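Local coordinates for protein toll (Drosophila melanogaster, PDB 4LXR), which serves as the receptor for cleaved, activated Spätzle, switching on Toll signalling in antifungal defence and in dorsal-ventral patterning of the embryo, at residues P331-L334 with L335-Q338; W544-Q547 with L548-V552. All coordinates share one frame; numbering follows the deposited sequence.

Interaction 1 of 2, residues P331-L334 with L335-Q338; sequences PATL and LEHQ
Glu336, its CG anti to the backbone N (chi1 -173°) and its chain extended beyond, runs beside Thr333, whose chi1 of 62° puts CG2, with CB, on the Glu336 side, while OG1 makes a weak hydrogen bond to Gly308 O. The two side chains point the same way, Glu336 OE1 coming to 3.6 Å from Thr333 CB. They spring from three successive type I beta turns between Pro331 and Gln338, on the loop that leads from strand 319-321 of leucine-rich repeat 8 to strand 343-345 of the next repeat. Glu336 N closes the middle turn on Thr333 O at 3.1 Å, straight at the hydrogen but with the donor above the carbonyl plane. Leu334 and Leu335 are buried, Leu334 CG lying 4.3 Å from Leu335 CD2, and Leu334 also packs on Leu310 and Phe311 of the preceding repeat. Gln338, likewise buried and bent at chi2, spends NE2 on Phe311 O and Ser314 O, tying this coil to the previous one; its OE1 is left 3.2 Å from Leu334 O, two acceptors without a bond. A water accepts from Leu335 N at 2.9 Å and lies 2.6 Å from Ala332 O, to which it can donate.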
loop_
_atom_site.group_PDB
_atom_site.type_symbol
_atom_site.label_atom_id
_atom_site.label_comp_id
_atom_site.label_asym_id
_atom_site.label_seq_id
_atom_site.Cartn_x
_atom_site.Cartn_y
_atom_site.Cartn_z
ATOM N N PRO A 331 22.415 12.432 -22.226
ATOM C CA PRO A 331 23.791 12.434 -22.745
ATOM C C PRO A 331 24.683 11.739 -21.733
ATOM O O PRO A 331 24.433 11.876 -20.539
ATOM C CB PRO A 331 24.166 13.923 -22.807
ATOM C CG PRO A 331 22.930 14.690 -22.426
ATOM C CD PRO A 331 21.975 13.754 -21.757
ATOM N N ALA A 332 25.681 10.998 -22.196
ATOM C CA ALA A 332 26.585 10.266 -21.316
ATOM C C ALA A 332 27.358 11.145 -20.312
ATOM O O ALA A 332 27.761 10.660 -19.259
ATOM C CB ALA A 332 27.572 9.396 -22.154
ATOM N N THR A 333 27.578 12.420 -20.633
ATOM C CA THR A 333 28.375 13.291 -19.752
ATOM C C THR A 333 27.537 14.062 -18.726
ATOM O O THR A 333 28.084 14.795 -17.906
ATOM C CB THR A 333 29.240 14.311 -20.550
ATOM O OG1 THR A 333 28.387 15.186 -21.303
ATOM C CG2 THR A 333 30.231 13.600 -21.497
ATOM N N LEU A 334 26.219 13.893 -18.771
ATOM C CA LEU A 334 25.314 14.689 -17.947
ATOM C C LEU A 334 25.708 14.766 -16.471
ATOM O O LEU A 334 25.628 15.839 -15.866
ATOM C CB LEU A 334 23.877 14.180 -18.052
ATOM C CG LEU A 334 22.885 15.120 -17.358
ATOM C CD1 LEU A 334 22.894 16.494 -18.024
ATOM C CD2 LEU A 334 21.481 14.546 -17.343
ATOM N N LEU A 335 26.147 13.641 -15.906
ATOM C CA LEU A 335 26.412 13.552 -14.471
ATOM C C LEU A 335 27.883 13.329 -14.160
ATOM O O LEU A 335 28.239 12.867 -13.077
ATOM C CB LEU A 335 25.580 12.436 -13.841
ATOM C CG LEU A 335 24.069 12.560 -14.016
ATOM C CD1 LEU A 335 23.387 11.316 -13.525
ATOM C CD2 LEU A 335 23.511 13.776 -13.281
ATOM N N GLU A 336 28.734 13.670 -15.116
ATOM C CA GLU A 336 30.167 13.437 -15.015
ATOM C C GLU A 336 30.824 14.147 -13.820
ATOM O O GLU A 336 31.826 13.678 -13.278
ATOM C CB GLU A 336 30.829 13.872 -16.326
ATOM C CG GLU A 336 32.291 13.542 -16.453
ATOM C CD GLU A 336 32.920 14.214 -17.660
ATOM O OE1 GLU A 336 32.158 14.696 -18.529
ATOM O OE2 GLU A 336 34.170 14.270 -17.729
ATOM N N HIS A 337 30.267 15.277 -13.402
ATOM C CA HIS A 337 30.849 16.010 -12.280
ATOM C C HIS A 337 30.105 15.789 -10.956
ATOM O O HIS A 337 30.549 16.243 -9.902
ATOM C CB HIS A 337 30.957 17.509 -12.610
ATOM C CG HIS A 337 31.801 17.798 -13.814
ATOM N ND1 HIS A 337 33.177 17.845 -13.764
ATOM C CD2 HIS A 337 31.464 18.037 -15.105
ATOM C CE1 HIS A 337 33.654 18.104 -14.970
ATOM N NE2 HIS A 337 32.636 18.225 -15.802
ATOM N N GLN A 338 28.990 15.071 -11.002
ATOM C CA GLN A 338 28.151 14.919 -9.818
ATOM C C GLN A 338 28.632 13.837 -8.830
ATOM O O GLN A 338 27.921 12.886 -8.521
ATOM C CB GLN A 338 26.679 14.733 -10.219
ATOM C CG GLN A 338 25.968 16.060 -10.558
ATOM C CD GLN A 338 26.586 16.755 -11.756
ATOM O OE1 GLN A 338 26.641 16.184 -12.843
ATOM N NE2 GLN A 338 27.083 17.983 -11.558
HETATM O O HOH W 1 27.380 11.181 -16.697
#

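Interaction 2 of 2, residues W544-Q547 with L548-V552; sequences WFIQ and LVRGV
Arg550 folds back beside Gln547 where helix 543-549 ends, in the LRRCT 1 region that caps a leucine-rich-repeat array. Both chains bend to meet: Gln547 turns at chi2 (-72°), while Arg550 starts with CG between its backbone N and carbonyl carbon (chi1 48°) and bends at chi2 and chi3. Amide and guanidinium thus lie nearly coplanar, and Arg550 NH2 donates to Gln547 OE1 at 2.9 Å, in the carbonyl plane, though bent at the hydrogen. The aliphatic part of Arg550 crosses Ile546, Arg550 CD lying 3.8 Å from Ile546 CG2, and its backbone N closes the last helical turn on Ile546 O. Shortened to an alanine here, the side chain would probably leave Gln547 OE1 without this donor, its amide freer to turn and Ile546 CG2 less covered. One residue earlier, Val549 N donates to Phe545 O at 2.8 Å. On the buried side the Phe545 ring, its CG anti to the backbone N (chi1 169°), packs on Leu563 of strand 561-564 and on Leu568. Val549 sets CG2 over one face of that ring in a CH-pi contact, 3.9 Å from the centroid and 3.6 Å from Phe545 CZ.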
loop_
_atom_site.group_PDB
_atom_site.type_symbol
_atom_site.label_atom_id
_atom_site.label_comp_id
_atom_site.label_asym_id
_atom_site.label_seq_id
_atom_site.Cartn_x
_atom_site.Cartn_y
_atom_site.Cartn_z
ATOM N N TRP A 544 0.241 -35.261 0.506
ATOM C CA TRP A 544 0.991 -34.914 1.708
ATOM C C TRP A 544 0.991 -33.424 1.985
ATOM O O TRP A 544 1.038 -33.014 3.142
ATOM C CB TRP A 544 2.394 -35.525 1.682
ATOM C CG TRP A 544 2.306 -37.018 1.789
ATOM C CD1 TRP A 544 2.577 -37.935 0.813
ATOM C CD2 TRP A 544 1.850 -37.765 2.929
ATOM N NE1 TRP A 544 2.339 -39.210 1.285
ATOM C CE2 TRP A 544 1.893 -39.133 2.579
ATOM C CE3 TRP A 544 1.426 -37.410 4.214
ATOM C CZ2 TRP A 544 1.524 -40.151 3.473
ATOM C CZ3 TRP A 544 1.061 -38.422 5.105
ATOM C CH2 TRP A 544 1.113 -39.775 4.726
ATOM N N PHE A 545 0.910 -32.622 0.924
ATOM C CA PHE A 545 0.668 -31.195 1.064
ATOM C C PHE A 545 -0.648 -30.940 1.790
ATOM O O PHE A 545 -0.704 -30.157 2.736
ATOM C CB PHE A 545 0.635 -30.497 -0.301
ATOM C CG PHE A 545 0.140 -29.079 -0.235
ATOM C CD1 PHE A 545 0.927 -28.079 0.335
ATOM C CD2 PHE A 545 -1.113 -28.736 -0.732
ATOM C CE1 PHE A 545 0.477 -26.758 0.397
ATOM C CE2 PHE A 545 -1.568 -27.414 -0.675
ATOM C CZ PHE A 545 -0.769 -26.427 -0.106
ATOM N N ILE A 546 -1.712 -31.590 1.334
ATOM C CA ILE A 546 -3.001 -31.469 2.004
ATOM C C ILE A 546 -2.916 -31.901 3.473
ATOM O O ILE A 546 -3.448 -31.223 4.355
ATOM C CB ILE A 546 -4.099 -32.264 1.276
ATOM C CG1 ILE A 546 -4.347 -31.652 -0.100
ATOM C CG2 ILE A 546 -5.385 -32.256 2.082
ATOM C CD1 ILE A 546 -4.701 -30.198 -0.040
ATOM N N GLN A 547 -2.230 -33.009 3.741
ATOM C CA GLN A 547 -2.052 -33.454 5.125
ATOM C C GLN A 547 -1.229 -32.432 5.921
ATOM O O GLN A 547 -1.492 -32.203 7.099
ATOM C CB GLN A 547 -1.402 -34.846 5.198
ATOM C CG GLN A 547 -2.143 -35.974 4.473
ATOM C CD GLN A 547 -3.423 -36.404 5.168
ATOM O OE1 GLN A 547 -4.304 -35.586 5.434
ATOM N NE2 GLN A 547 -3.535 -37.704 5.458
ATOM N N LEU A 548 -0.238 -31.825 5.267
ATOM C CA LEU A 548 0.580 -30.775 5.877
ATOM C C LEU A 548 -0.288 -29.582 6.248
ATOM O O LEU A 548 -0.203 -29.059 7.359
ATOM C CB LEU A 548 1.701 -30.335 4.922
ATOM C CG LEU A 548 2.772 -29.313 5.337
ATOM C CD1 LEU A 548 2.323 -27.867 5.157
ATOM C CD2 LEU A 548 3.197 -29.549 6.770
ATOM N N VAL A 549 -1.123 -29.162 5.303
ATOM C CA VAL A 549 -2.002 -28.016 5.496
ATOM C C VAL A 549 -2.943 -28.210 6.686
ATOM O O VAL A 549 -3.255 -27.260 7.403
ATOM C CB VAL A 549 -2.787 -27.690 4.196
ATOM C CG1 VAL A 549 -4.105 -26.998 4.503
ATOM C CG2 VAL A 549 -1.924 -26.843 3.256
ATOM N N ARG A 550 -3.374 -29.444 6.913
ATOM C CA ARG A 550 -4.212 -29.726 8.073
ATOM C C ARG A 550 -3.382 -30.232 9.262
ATOM O O ARG A 550 -2.270 -29.760 9.498
ATOM C CB ARG A 550 -5.364 -30.673 7.706
ATOM C CG ARG A 550 -4.961 -31.900 6.912
ATOM C CD ARG A 550 -5.999 -32.247 5.837
ATOM N NE ARG A 550 -7.306 -32.624 6.379
ATOM C CZ ARG A 550 -7.602 -33.831 6.863
ATOM N NH1 ARG A 550 -8.819 -34.080 7.327
ATOM N NH2 ARG A 550 -6.683 -34.788 6.892
ATOM N N GLY A 551 -3.909 -31.186 10.014
ATOM C CA GLY A 551 -3.190 -31.677 11.174
ATOM C C GLY A 551 -2.110 -32.699 10.864
ATOM O O GLY A 551 -0.923 -32.455 11.084
ATOM N N VAL A 552 -2.544 -33.832 10.323
ATOM C CA VAL A 552 -1.755 -35.065 10.213
ATOM C C VAL A 552 -0.232 -34.992 9.995
ATOM O O VAL A 552 0.535 -35.494 10.817
ATOM C CB VAL A 552 -2.354 -35.992 9.142
ATOM C CG1 VAL A 552 -1.783 -37.394 9.284
ATOM C CG2 VAL A 552 -3.870 -36.011 9.261
#

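Both contacts are local, yet they serve different parts of the ectodomain: interaction 1 belongs to a repeat within the solenoid, interaction 2 to a C-terminal capping region. Their centres are 58 Å apart on opposite sides of the chain's centre. In residues 331-338 successive turns replace a regular helix, and buried Leu334 and Gln338 reach back to the preceding repeat while threonine and glutamate lie toward the surface. Residues 544-552 instead use a helix, with Phe545 and Leu548 against strand 561-564 and a polar pair where it ends, and are only partly buried, whereas interaction 1 is mostly buried. The glutamines differ too: one serves backbone carbonyls of the adjacent coil, the other accepts from an arginine nearby in sequence.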